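Long-range contacts in FAD-binding PCMH-type domain-containing protein (Gibberella zeae, PDB 6YJO), which probably oxidises oligosaccharides, using an FAD cofactor that is covalently attached to the protein at two side chains: residues E57-N62 against D340-F345; S161-G166 against Q331-R336; T379-I384 against S422-Y427; I72-T77 against V120-T125. One frame throughout, in Å; residues are numbered along the deposited sequence.

Contacts 1 and 2 both touch FAD, and contact 4 reaches it through V120. Contact 1 (57-62 with 340-345) and contact 2 (161-166 with 331-336) have centres about 14 Å apart; contact 2 carries a covalent cysteine link, and contact 1 sets a tyrosine beside the ring methyls. Along the chain, contacts 2 and 4 are nested in the loop that contact 1 closes. Contact 3, in the antiparallel sheet, reaches contact 1 through H424, which lies against F345, while its Y381 side chain stays about 7 Å from FAD. Contact 4, farthest from contact 3 (centres about 32 Å apart), joins contact 2 through the R336-D124 salt bridge.

Contact 1 (E57-N62 against D340-F345); sequences EVKPYN and DQHSTF. With FAD (flavin-adenine dinucleotide), chain C.
The carboxamide of N62 lies flat on the ring of F345 while gripping that residue's own backbone. Amide and ring planes are 8° apart, and ND2 of N62 hovers 3.6 Å above the ring plane, over its centre. The same amide bonds at both ends: its ND2 donates to F345 O at 2.9 Å, and its OD1 accepts from F345 N at 3.1 Å. With CG anti to the backbone N (chi1 -169°), N62 extends its amide across to the other segment. N62 also forms a single backbone bridge with S343, flanked by the bond from S343 N to Y61 O (2.9 Å).

Earlier in both segments, H342 turns ND1 to P60 O (3.1 Å), and the aliphatic chain of K59 crosses its imidazole nearly at a right angle, CD resting over the face 3.6 Å from the ring centroid, with NZ over the same ring. Y61 and F345 meet rim to rim, and Y61 CE2 approaches the flavin methyl C8M to 3.4 Å. Y61 also meets the ring of H102, a covalent FAD anchor. In this FAD-linked oxidoreductase the contact joins two loops beside the dimethylbenzene edge of the isoalloxazine. Held at both ends, also by R64 N to OD1 and by ND2 to Y104 O, the N62 amide is fixed in rotation and gives the F345 ring a polar, flat-lying cover.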
# COMPACT_ATOMS: atom_id res chain seq x y z
N GLU A 57 -20.15 -4.73 9.29
CA GLU A 57 -18.95 -5.37 8.77
C GLU A 57 -18.91 -5.37 7.24
O GLU A 57 -17.82 -5.37 6.66
CB GLU A 57 -18.87 -6.82 9.27
CG GLU A 57 -17.48 -7.41 9.21
CD GLU A 57 -16.52 -6.75 10.19
OE1 GLU A 57 -16.69 -6.94 11.41
OE2 GLU A 57 -15.62 -6.02 9.73
N VAL A 58 -20.07 -5.37 6.60
CA VAL A 58 -20.16 -5.38 5.14
C VAL A 58 -19.95 -3.99 4.55
O VAL A 58 -19.76 -3.86 3.33
CB VAL A 58 -21.51 -6.00 4.75
CG1 VAL A 58 -21.94 -5.59 3.35
CG2 VAL A 58 -21.44 -7.52 4.86
N LYS A 59 -19.95 -2.96 5.38
CA LYS A 59 -19.68 -1.59 4.94
C LYS A 59 -18.21 -1.45 4.55
O LYS A 59 -17.35 -1.52 5.44
CB LYS A 59 -20.05 -0.61 6.05
CG LYS A 59 -20.62 0.72 5.58
CD LYS A 59 -20.36 1.82 6.60
CE LYS A 59 -21.25 3.03 6.40
NZ LYS A 59 -20.61 4.29 6.87
N PRO A 60 -17.88 -1.24 3.28
CA PRO A 60 -16.46 -1.18 2.89
C PRO A 60 -15.81 0.11 3.39
O PRO A 60 -16.49 1.03 3.84
CB PRO A 60 -16.53 -1.22 1.36
CG PRO A 60 -17.78 -0.45 1.07
CD PRO A 60 -18.75 -0.82 2.17
N TYR A 61 -14.48 0.16 3.30
CA TYR A 61 -13.80 1.44 3.51
C TYR A 61 -14.17 2.41 2.39
O TYR A 61 -14.73 3.48 2.65
CB TYR A 61 -12.28 1.27 3.57
CG TYR A 61 -11.58 2.61 3.64
CD1 TYR A 61 -11.60 3.38 4.79
CD2 TYR A 61 -10.93 3.13 2.52
CE1 TYR A 61 -10.98 4.61 4.85
CE2 TYR A 61 -10.30 4.36 2.57
CZ TYR A 61 -10.33 5.10 3.74
OH TYR A 61 -9.71 6.33 3.81
N ASN A 62 -13.87 2.05 1.15
CA ASN A 62 -14.31 2.83 -0.00
C ASN A 62 -15.79 2.55 -0.21
O ASN A 62 -16.18 1.50 -0.72
CB ASN A 62 -13.51 2.47 -1.25
CG ASN A 62 -13.75 3.44 -2.39
OD1 ASN A 62 -14.61 4.32 -2.29
ND2 ASN A 62 -13.01 3.28 -3.48
N ASP A 340 -14.36 1.99 11.97
CA ASP A 340 -15.47 2.50 11.17
C ASP A 340 -15.06 3.78 10.45
O ASP A 340 -15.72 4.81 10.55
CB ASP A 340 -16.70 2.72 12.05
CG ASP A 340 -18.00 2.60 11.28
OD1 ASP A 340 -18.28 1.50 10.76
OD2 ASP A 340 -18.74 3.60 11.21
N GLN A 341 -13.96 3.71 9.70
CA GLN A 341 -13.55 4.79 8.80
C GLN A 341 -13.99 4.46 7.39
O GLN A 341 -13.93 3.30 6.96
CB GLN A 341 -12.04 4.99 8.82
CG GLN A 341 -11.48 5.55 10.12
CD GLN A 341 -12.11 6.88 10.48
OE1 GLN A 341 -11.81 7.91 9.88
NE2 GLN A 341 -12.99 6.86 11.48
N HIS A 342 -14.42 5.48 6.66
CA HIS A 342 -14.93 5.29 5.31
C HIS A 342 -14.63 6.51 4.47
O HIS A 342 -14.50 7.63 4.98
CB HIS A 342 -16.44 5.00 5.32
CG HIS A 342 -16.88 4.12 6.44
ND1 HIS A 342 -16.63 2.76 6.46
CD2 HIS A 342 -17.52 4.41 7.60
CE1 HIS A 342 -17.11 2.25 7.58
NE2 HIS A 342 -17.66 3.23 8.28
N SER A 343 -14.50 6.28 3.17
CA SER A 343 -14.43 7.34 2.17
C SER A 343 -15.08 6.80 0.90
O SER A 343 -15.43 5.62 0.82
CB SER A 343 -12.99 7.78 1.92
OG SER A 343 -12.93 8.83 0.97
N THR A 344 -15.28 7.68 -0.07
CA THR A 344 -15.78 7.28 -1.39
C THR A 344 -14.95 8.00 -2.44
O THR A 344 -15.03 9.22 -2.57
CB THR A 344 -17.28 7.57 -1.54
OG1 THR A 344 -17.52 8.23 -2.79
CG2 THR A 344 -17.81 8.40 -0.38
N PHE A 345 -14.17 7.23 -3.20
CA PHE A 345 -13.09 7.79 -4.00
C PHE A 345 -12.72 6.81 -5.11
O PHE A 345 -13.13 5.65 -5.11
CB PHE A 345 -11.86 8.08 -3.14
CG PHE A 345 -11.28 6.84 -2.51
CD1 PHE A 345 -11.79 6.35 -1.31
CD2 PHE A 345 -10.25 6.15 -3.12
CE1 PHE A 345 -11.27 5.21 -0.74
CE2 PHE A 345 -9.72 5.01 -2.54
CZ PHE A 345 -10.24 4.54 -1.35
PA FAD C . -7.58 -4.96 2.92
O1A FAD C . -8.72 -4.58 2.05
O2A FAD C . -7.99 -5.67 4.22
O5B FAD C . -6.54 -5.83 2.12
C5B FAD C . -6.06 -5.43 0.82
C4B FAD C . -5.55 -6.64 0.09
O4B FAD C . -4.78 -7.47 1.00
C3B FAD C . -6.64 -7.54 -0.49
O3B FAD C . -6.21 -8.15 -1.70
C2B FAD C . -6.83 -8.57 0.63
O2B FAD C . -7.36 -9.79 0.15
C1B FAD C . -5.38 -8.75 1.09
N9A FAD C . -5.25 -9.24 2.46
C8A FAD C . -5.65 -8.62 3.62
N7A FAD C . -5.41 -9.31 4.71
C5A FAD C . -4.81 -10.47 4.23
C6A FAD C . -4.32 -11.61 4.89
N6A FAD C . -4.35 -11.79 6.21
N1A FAD C . -3.80 -12.59 4.12
C2A FAD C . -3.76 -12.42 2.79
N3A FAD C . -4.19 -11.39 2.07
C4A FAD C . -4.72 -10.44 2.86
N1 FAD C . -0.14 2.71 0.81
C2 FAD C . 1.16 3.12 0.80
O2 FAD C . 2.04 2.49 0.22
N3 FAD C . 1.51 4.29 1.47
C4 FAD C . 0.65 5.11 2.18
O4 FAD C . 1.08 6.12 2.73
C4X FAD C . -0.73 4.66 2.17
N5 FAD C . -1.61 5.37 2.82
C5X FAD C . -2.92 4.93 2.82
C6 FAD C . -3.89 5.69 3.47
C7 FAD C . -5.21 5.29 3.52
C7M FAD C . -6.22 6.13 4.26
C8 FAD C . -5.60 4.12 2.85
C8M FAD C . -7.03 3.64 2.87
C9 FAD C . -4.65 3.36 2.17
C9A FAD C . -3.32 3.77 2.15
N10 FAD C . -2.33 3.02 1.48
C10 FAD C . -1.02 3.44 1.46
C1' FAD C . -2.68 1.80 0.74
C2' FAD C . -2.50 0.52 1.53
O2' FAD C . -1.12 0.17 1.58
C3' FAD C . -3.27 -0.60 0.82
O3' FAD C . -4.63 -0.17 0.68
C4' FAD C . -3.26 -1.94 1.56
O4' FAD C . -3.08 -3.01 0.63
C5' FAD C . -4.55 -2.14 2.33
O5' FAD C . -4.37 -3.21 3.28
P FAD C . -5.49 -3.56 4.31
O1P FAD C . -5.21 -4.93 4.94
O2P FAD C . -5.67 -2.42 5.25
O3P FAD C . -6.76 -3.67 3.33

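Contact 2 (S161-G166 against Q331-R336); sequences SCPGVG and QALDQR. With FAD (flavin-adenine dinucleotide), chain C.
The ring of P163 lies over the bend of 331-336, its CG meeting CB of Q331 at 3.7 Å and its CB resting 3.5 Å from the carbonyl O of L333. A methyl of L333 joins on the same ring, CD2 lying 4.0 Å from P163 CB; the same leucine also packs on helix 320-326 and on T147 of helix 142-152. Past the proline, the backbone of G164 is met by the aliphatic part of Q335, whose CG comes to 3.9 Å from G164 CA. With chi1 near -74° and a bend at chi2, Q335 folds its amide back on its own loop, where NE2 donates a weak hydrogen bond to A332 O. No hydrogen bond crosses between the two segments, so the joint is one of van der Waals packing.

S161, C162, V165 and G166 of the same segment as P163 meet the cofactor. A type I turn from C162 to V165 separates two anchoring points: SG of C162 is covalently joined to flavin C6 at 1.8 Å, and G166 N, at the N-cap of helix 167-171, donates to phosphate O2P at 2.6 Å. S161 N adds a fairly straight bond to flavin O4 (165°), and V165 CG2 touches the ring at C9. The apolar proline thus backs a loop that holds FAD by these bonds, and the C162 link, with that of H102, ties the flavin to the protein at two points.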
# COMPACT_ATOMS: atom_id res chain seq x y z
N SER A 161 1.60 6.38 5.90
CA SER A 161 1.18 7.43 6.82
C SER A 161 -0.15 7.13 7.49
O SER A 161 -0.41 7.62 8.59
CB SER A 161 1.08 8.76 6.06
OG SER A 161 2.17 8.95 5.18
N CYS A 162 -1.01 6.33 6.85
CA CYS A 162 -2.35 6.09 7.38
C CYS A 162 -2.29 5.06 8.50
O CYS A 162 -1.92 3.91 8.25
CB CYS A 162 -3.27 5.60 6.27
SG CYS A 162 -3.31 6.70 4.86
N PRO A 163 -2.65 5.42 9.73
CA PRO A 163 -2.57 4.44 10.82
C PRO A 163 -3.60 3.33 10.72
O PRO A 163 -3.36 2.23 11.24
CB PRO A 163 -2.79 5.29 12.07
CG PRO A 163 -3.60 6.45 11.59
CD PRO A 163 -3.12 6.73 10.20
N GLY A 164 -4.76 3.58 10.10
CA GLY A 164 -5.80 2.57 10.03
C GLY A 164 -5.58 1.47 9.02
O GLY A 164 -6.35 0.50 9.00
N VAL A 165 -4.55 1.59 8.18
CA VAL A 165 -4.26 0.56 7.19
C VAL A 165 -3.86 -0.73 7.89
O VAL A 165 -3.16 -0.71 8.91
CB VAL A 165 -3.16 1.07 6.23
CG1 VAL A 165 -2.52 -0.08 5.48
CG2 VAL A 165 -3.75 2.09 5.27
N GLY A 166 -4.32 -1.85 7.35
CA GLY A 166 -3.96 -3.14 7.90
C GLY A 166 -2.58 -3.58 7.47
O GLY A 166 -2.13 -3.30 6.35
N GLN A 331 -6.12 11.12 12.43
CA GLN A 331 -6.47 9.81 12.97
C GLN A 331 -5.50 9.41 14.07
O GLN A 331 -4.28 9.47 13.89
CB GLN A 331 -6.46 8.76 11.86
CG GLN A 331 -7.73 8.72 11.04
CD GLN A 331 -8.59 7.51 11.35
OE1 GLN A 331 -9.69 7.64 11.90
NE2 GLN A 331 -8.10 6.33 10.99
N ALA A 332 -6.05 8.99 15.21
CA ALA A 332 -5.21 8.54 16.32
C ALA A 332 -4.43 7.29 15.91
O ALA A 332 -4.96 6.40 15.24
CB ALA A 332 -6.08 8.25 17.54
N LEU A 333 -3.17 7.22 16.33
CA LEU A 333 -2.28 6.17 15.84
C LEU A 333 -2.81 4.79 16.21
O LEU A 333 -3.06 3.96 15.33
CB LEU A 333 -0.86 6.38 16.40
CG LEU A 333 0.05 7.41 15.72
CD1 LEU A 333 1.50 7.10 16.07
CD2 LEU A 333 -0.12 7.44 14.20
N ASP A 334 -3.01 4.53 17.50
CA ASP A 334 -3.32 3.18 17.96
C ASP A 334 -4.71 2.75 17.49
O ASP A 334 -5.62 2.61 18.31
CB ASP A 334 -3.22 3.11 19.49
CG ASP A 334 -3.26 1.69 20.02
OD1 ASP A 334 -3.44 0.76 19.20
OD2 ASP A 334 -3.11 1.50 21.24
N GLN A 335 -4.87 2.52 16.19
CA GLN A 335 -6.14 2.07 15.63
C GLN A 335 -6.33 0.58 15.89
O GLN A 335 -5.41 -0.21 15.67
CB GLN A 335 -6.20 2.33 14.12
CG GLN A 335 -6.40 3.78 13.70
CD GLN A 335 -7.65 4.40 14.29
OE1 GLN A 335 -8.59 3.71 14.69
NE2 GLN A 335 -7.67 5.73 14.37
N ARG A 336 -7.52 0.20 16.35
CA ARG A 336 -7.86 -1.19 16.59
C ARG A 336 -9.33 -1.41 16.27
O ARG A 336 -10.04 -0.49 15.87
CB ARG A 336 -7.56 -1.60 18.04
CG ARG A 336 -6.10 -1.49 18.43
CD ARG A 336 -5.85 -1.96 19.85
NE ARG A 336 -5.96 -3.41 19.97
CZ ARG A 336 -5.37 -4.14 20.92
NH1 ARG A 336 -4.60 -3.56 21.83
NH2 ARG A 336 -5.54 -5.45 20.95
PA FAD C . -7.58 -4.96 2.92
O1A FAD C . -8.72 -4.58 2.05
O2A FAD C . -7.99 -5.67 4.22
O5B FAD C . -6.54 -5.83 2.12
C5B FAD C . -6.06 -5.43 0.82
C4B FAD C . -5.55 -6.64 0.09
O4B FAD C . -4.78 -7.47 1.00
C3B FAD C . -6.64 -7.54 -0.49
O3B FAD C . -6.21 -8.15 -1.70
C2B FAD C . -6.83 -8.57 0.63
O2B FAD C . -7.36 -9.79 0.15
C1B FAD C . -5.38 -8.75 1.09
N9A FAD C . -5.25 -9.24 2.46
C8A FAD C . -5.65 -8.62 3.62
N7A FAD C . -5.41 -9.31 4.71
C5A FAD C . -4.81 -10.47 4.23
C6A FAD C . -4.32 -11.61 4.89
N6A FAD C . -4.35 -11.79 6.21
N1A FAD C . -3.80 -12.59 4.12
C2A FAD C . -3.76 -12.42 2.79
N3A FAD C . -4.19 -11.39 2.07
C4A FAD C . -4.72 -10.44 2.86
N1 FAD C . -0.14 2.71 0.81
C2 FAD C . 1.16 3.12 0.80
O2 FAD C . 2.04 2.49 0.22
N3 FAD C . 1.51 4.29 1.47
C4 FAD C . 0.65 5.11 2.18
O4 FAD C . 1.08 6.12 2.73
C4X FAD C . -0.73 4.66 2.17
N5 FAD C . -1.61 5.37 2.82
C5X FAD C . -2.92 4.93 2.82
C6 FAD C . -3.89 5.69 3.47
C7 FAD C . -5.21 5.29 3.52
C7M FAD C . -6.22 6.13 4.26
C8 FAD C . -5.60 4.12 2.85
C8M FAD C . -7.03 3.64 2.87
C9 FAD C . -4.65 3.36 2.17
C9A FAD C . -3.32 3.77 2.15
N10 FAD C . -2.33 3.02 1.48
C10 FAD C . -1.02 3.44 1.46
C1' FAD C . -2.68 1.80 0.74
C2' FAD C . -2.50 0.52 1.53
O2' FAD C . -1.12 0.17 1.58
C3' FAD C . -3.27 -0.60 0.82
O3' FAD C . -4.63 -0.17 0.68
C4' FAD C . -3.26 -1.94 1.56
O4' FAD C . -3.08 -3.01 0.63
C5' FAD C . -4.55 -2.14 2.33
O5' FAD C . -4.37 -3.21 3.28
P FAD C . -5.49 -3.56 4.31
O1P FAD C . -5.21 -4.93 4.94
O2P FAD C . -5.67 -2.42 5.25
O3P FAD C . -6.76 -3.67 3.33

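Contact 3 (T379-I384 against S422-Y427); sequences TWYILI and SDHGNY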
# COMPACT_ATOMS: atom_id res chain seq x y z
N THR A 379 -12.02 17.89 -8.06
CA THR A 379 -12.11 17.14 -6.81
C THR A 379 -11.05 16.05 -6.75
O THR A 379 -11.32 14.89 -6.42
CB THR A 379 -13.52 16.57 -6.65
OG1 THR A 379 -13.66 15.98 -5.35
CG2 THR A 379 -13.82 15.52 -7.73
N TRP A 380 -9.81 16.43 -7.08
CA TRP A 380 -8.70 15.50 -7.21
C TRP A 380 -7.48 16.06 -6.49
O TRP A 380 -7.46 17.21 -6.05
CB TRP A 380 -8.37 15.25 -8.69
CG TRP A 380 -8.11 16.51 -9.47
CD1 TRP A 380 -9.01 17.20 -10.23
CD2 TRP A 380 -6.87 17.24 -9.54
NE1 TRP A 380 -8.41 18.31 -10.78
CE2 TRP A 380 -7.10 18.36 -10.37
CE3 TRP A 380 -5.60 17.06 -8.99
CZ2 TRP A 380 -6.11 19.29 -10.66
CZ3 TRP A 380 -4.61 17.99 -9.28
CH2 TRP A 380 -4.87 19.09 -10.11
N TYR A 381 -6.46 15.21 -6.36
CA TYR A 381 -5.13 15.62 -5.93
C TYR A 381 -4.14 14.56 -6.38
O TYR A 381 -4.53 13.45 -6.77
CB TYR A 381 -5.07 15.84 -4.41
CG TYR A 381 -5.22 14.59 -3.58
CD1 TYR A 381 -4.14 13.75 -3.34
CD2 TYR A 381 -6.45 14.24 -3.03
CE1 TYR A 381 -4.27 12.61 -2.58
CE2 TYR A 381 -6.59 13.10 -2.27
CZ TYR A 381 -5.50 12.28 -2.05
OH TYR A 381 -5.66 11.14 -1.29
N ILE A 382 -2.86 14.90 -6.32
CA ILE A 382 -1.79 14.04 -6.82
C ILE A 382 -0.64 14.03 -5.82
O ILE A 382 -0.25 15.07 -5.30
CB ILE A 382 -1.31 14.50 -8.21
CG1 ILE A 382 -2.45 14.38 -9.22
CG2 ILE A 382 -0.09 13.68 -8.65
CD1 ILE A 382 -2.13 14.94 -10.60
N LEU A 383 -0.10 12.84 -5.56
CA LEU A 383 1.04 12.65 -4.66
C LEU A 383 2.16 11.98 -5.43
O LEU A 383 1.98 10.86 -5.94
CB LEU A 383 0.65 11.82 -3.44
CG LEU A 383 -0.44 12.39 -2.53
CD1 LEU A 383 -0.66 11.50 -1.32
CD2 LEU A 383 -0.09 13.80 -2.10
N ILE A 384 3.31 12.65 -5.52
CA ILE A 384 4.48 12.13 -6.22
C ILE A 384 5.58 11.94 -5.18
O ILE A 384 6.24 12.91 -4.79
CB ILE A 384 4.95 13.06 -7.35
CG1 ILE A 384 3.75 13.67 -8.07
CG2 ILE A 384 5.82 12.30 -8.33
CD1 ILE A 384 4.12 14.49 -9.29
N SER A 422 -5.68 10.68 -7.08
CA SER A 422 -6.91 10.43 -6.34
C SER A 422 -7.98 11.44 -6.75
O SER A 422 -7.70 12.53 -7.24
CB SER A 422 -6.68 10.50 -4.83
OG SER A 422 -5.90 9.40 -4.39
N ASP A 423 -9.23 11.03 -6.54
CA ASP A 423 -10.39 11.88 -6.77
C ASP A 423 -11.43 11.52 -5.72
O ASP A 423 -11.83 10.36 -5.63
CB ASP A 423 -10.95 11.71 -8.18
CG ASP A 423 -12.24 12.49 -8.41
OD1 ASP A 423 -13.22 12.28 -7.67
OD2 ASP A 423 -12.26 13.32 -9.34
N HIS A 424 -11.86 12.51 -4.94
CA HIS A 424 -12.85 12.26 -3.91
C HIS A 424 -14.09 13.11 -4.18
O HIS A 424 -14.51 13.90 -3.33
CB HIS A 424 -12.27 12.54 -2.52
CG HIS A 424 -11.16 11.59 -2.13
ND1 HIS A 424 -11.28 10.69 -1.09
CD2 HIS A 424 -9.92 11.41 -2.64
CE1 HIS A 424 -10.17 10.00 -0.99
NE2 HIS A 424 -9.32 10.41 -1.91
N GLY A 425 -14.66 12.96 -5.37
CA GLY A 425 -15.85 13.70 -5.73
C GLY A 425 -17.08 12.83 -5.80
O GLY A 425 -17.24 11.90 -5.01
N ASN A 426 -17.94 13.11 -6.77
CA ASN A 426 -19.23 12.45 -6.90
C ASN A 426 -19.09 11.22 -7.79
O ASN A 426 -18.49 11.29 -8.86
CB ASN A 426 -20.27 13.41 -7.48
CG ASN A 426 -21.47 12.69 -8.07
OD1 ASN A 426 -21.64 12.64 -9.29
ND2 ASN A 426 -22.30 12.12 -7.20
N TYR A 427 -19.64 10.09 -7.33
CA TYR A 427 -19.55 8.84 -8.06
C TYR A 427 -20.88 8.11 -8.19
O TYR A 427 -20.90 6.99 -8.72
CB TYR A 427 -18.51 7.92 -7.42
CG TYR A 427 -17.10 8.38 -7.70
CD1 TYR A 427 -16.47 9.28 -6.85
CD2 TYR A 427 -16.42 7.94 -8.82
CE1 TYR A 427 -15.19 9.72 -7.11
CE2 TYR A 427 -15.14 8.38 -9.09
CZ TYR A 427 -14.53 9.27 -8.23
OH TYR A 427 -13.25 9.70 -8.49
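Y381 and S422 form the antiparallel hydrogen-bonded pair that joins strands 380-386 and 417-423, with Y381 N to S422 O at 3.1 Å and S422 N to Y381 O at 3.0 Å; W380 and D423 are the adjoining non-hydrogen-bonded pair. Beyond the strand ends H424 N still donates to T379 O, at 2.9 Å.

Among ring contacts, S422 presses CB over one face of Y381, 3.8 Å from the centroid, a CH-pi approach. The crowded chi1 of 68° brings the Y381 ring over the neighbouring strand. The H424 imidazole runs nearly parallel to that phenol ring but is slid aside, so overlap is slight; H424 lies against F345 as well.

Polar side-chain bonds centre on D423, whose carboxylate also has T379 CG2 against it, 3.1 Å from OD2. Its OD1 accepts from G425 N at 2.8 Å, an Asx turn, and from Y427 OH at 2.7 Å, the two donors arriving from opposite faces of the carboxylate. Its OD2 forms a salt bridge with R377, while S422 OG bonds to S347 on the next strand. With both oxygens engaged, D423 probably keeps its negative charge and fixes the turn where the strand ends.

Contact 4 (I72-T77 against V120-T125); sequences IALPTT and VDAMDT
A122 and M123 make the close contacts of the 120-125 loop with the loop after strand 71-73, within the FAD-binding domain of the PCMH-type fold. That strand lies in a small parallel sheet, beside strand 116-119, and passes through helix 78-90 into strand 95-98, a beta-alpha-beta crossover. The touching residues 74-77 and 120-123 follow neighbouring parallel strands, at the same end of the sheet.

A122 points its single methyl toward the 74-77 loop, where it meets three groups: L74 CD1 at 4.0 Å, P75 O at 3.7 Å and T76 CG2 at 4.0 Å. L74 gets its CD1 there by holding CG anti to the backbone N (chi1 -178°), which carries the isobutyl group toward A122. T76 presents its methyl, not its hydroxyl, to the alanine.

M123, next in the loop, lies along the main chain of T76 and T77. Its CG rests 3.4 Å from T76 CA, and SD follows on past T76 C to within 3.7 Å of T77 N. The sulfur also lies near P75, with SD 4.3 Å from P75 CB, and the side chain shares I81 of helix 78-90 with that proline. No hydrogen bond joins the segments; the loop is shaped by its own bond from M123 N to V120 O, and V120 in turn touches FAD. T77 stands at the N-cap of helix 78-90, its side chain capping a backbone N. A bend at chi3 (53°) then turns the thioether, placing the methyl CE of M123 3.9 Å from T77 C.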
# COMPACT_ATOMS: atom_id res chain seq x y z
N ILE A 72 -19.08 -14.20 6.55
CA ILE A 72 -17.92 -13.54 7.14
C ILE A 72 -17.46 -14.38 8.32
O ILE A 72 -18.25 -14.67 9.23
CB ILE A 72 -18.24 -12.11 7.61
CG1 ILE A 72 -18.65 -11.21 6.44
CG2 ILE A 72 -17.04 -11.52 8.33
CD1 ILE A 72 -19.32 -9.93 6.89
N ALA A 73 -16.20 -14.78 8.31
CA ALA A 73 -15.56 -15.36 9.48
C ALA A 73 -14.82 -14.27 10.24
O ALA A 73 -14.36 -13.28 9.66
CB ALA A 73 -14.59 -16.48 9.10
N LEU A 74 -14.75 -14.43 11.56
CA LEU A 74 -14.05 -13.50 12.45
C LEU A 74 -13.13 -14.32 13.35
O LEU A 74 -13.39 -14.47 14.55
CB LEU A 74 -15.05 -12.67 13.26
CG LEU A 74 -14.45 -11.62 14.19
CD1 LEU A 74 -13.54 -10.66 13.43
CD2 LEU A 74 -15.55 -10.85 14.91
N PRO A 75 -12.05 -14.86 12.80
CA PRO A 75 -11.15 -15.70 13.59
C PRO A 75 -10.37 -14.88 14.61
O PRO A 75 -10.21 -13.67 14.50
CB PRO A 75 -10.21 -16.29 12.54
CG PRO A 75 -10.18 -15.26 11.46
CD PRO A 75 -11.59 -14.74 11.40
N THR A 76 -9.89 -15.59 15.64
CA THR A 76 -8.90 -15.04 16.56
C THR A 76 -7.69 -15.94 16.71
O THR A 76 -6.75 -15.57 17.41
CB THR A 76 -9.52 -14.79 17.95
OG1 THR A 76 -9.82 -16.04 18.57
CG2 THR A 76 -10.78 -13.94 17.83
N THR A 77 -7.68 -17.11 16.06
CA THR A 77 -6.55 -18.01 16.08
C THR A 77 -6.24 -18.47 14.67
O THR A 77 -7.08 -18.41 13.77
CB THR A 77 -6.80 -19.25 16.96
OG1 THR A 77 -7.85 -20.04 16.39
CG2 THR A 77 -7.19 -18.84 18.38
N VAL A 120 -9.51 -10.89 9.64
CA VAL A 120 -8.45 -11.18 10.61
C VAL A 120 -8.22 -9.96 11.50
O VAL A 120 -7.24 -9.91 12.26
CB VAL A 120 -7.16 -11.60 9.90
CG1 VAL A 120 -7.42 -12.75 8.94
CG2 VAL A 120 -6.53 -10.41 9.16
N ASP A 121 -9.14 -8.99 11.44
CA ASP A 121 -8.98 -7.75 12.19
C ASP A 121 -8.85 -8.00 13.70
O ASP A 121 -8.20 -7.22 14.40
CB ASP A 121 -10.17 -6.83 11.91
CG ASP A 121 -10.12 -5.53 12.69
OD1 ASP A 121 -9.02 -5.14 13.14
OD2 ASP A 121 -11.18 -4.88 12.84
N ALA A 122 -9.45 -9.08 14.21
CA ALA A 122 -9.40 -9.37 15.64
C ALA A 122 -8.06 -9.95 16.08
O ALA A 122 -7.80 -10.01 17.29
CB ALA A 122 -10.53 -10.33 16.02
N MET A 123 -7.20 -10.36 15.15
CA MET A 123 -5.88 -10.90 15.47
C MET A 123 -4.87 -9.78 15.21
O MET A 123 -4.42 -9.57 14.09
CB MET A 123 -5.58 -12.13 14.62
CG MET A 123 -6.58 -13.26 14.83
SD MET A 123 -6.38 -14.62 13.65
CE MET A 123 -4.64 -15.00 13.85
N ASP A 124 -4.52 -9.04 16.28
CA ASP A 124 -3.67 -7.86 16.14
C ASP A 124 -2.55 -7.81 17.18
O ASP A 124 -2.02 -6.73 17.45
CB ASP A 124 -4.52 -6.58 16.24
CG ASP A 124 -5.16 -6.41 17.61
OD1 ASP A 124 -4.93 -7.25 18.50
OD2 ASP A 124 -5.90 -5.41 17.79
N THR A 125 -2.16 -8.95 17.74
CA THR A 125 -1.13 -8.94 18.78
C THR A 125 0.24 -8.67 18.17
O THR A 125 0.66 -9.35 17.23
CB THR A 125 -1.13 -10.27 19.54
OG1 THR A 125 -2.42 -10.49 20.12
CG2 THR A 125 -0.07 -10.26 20.63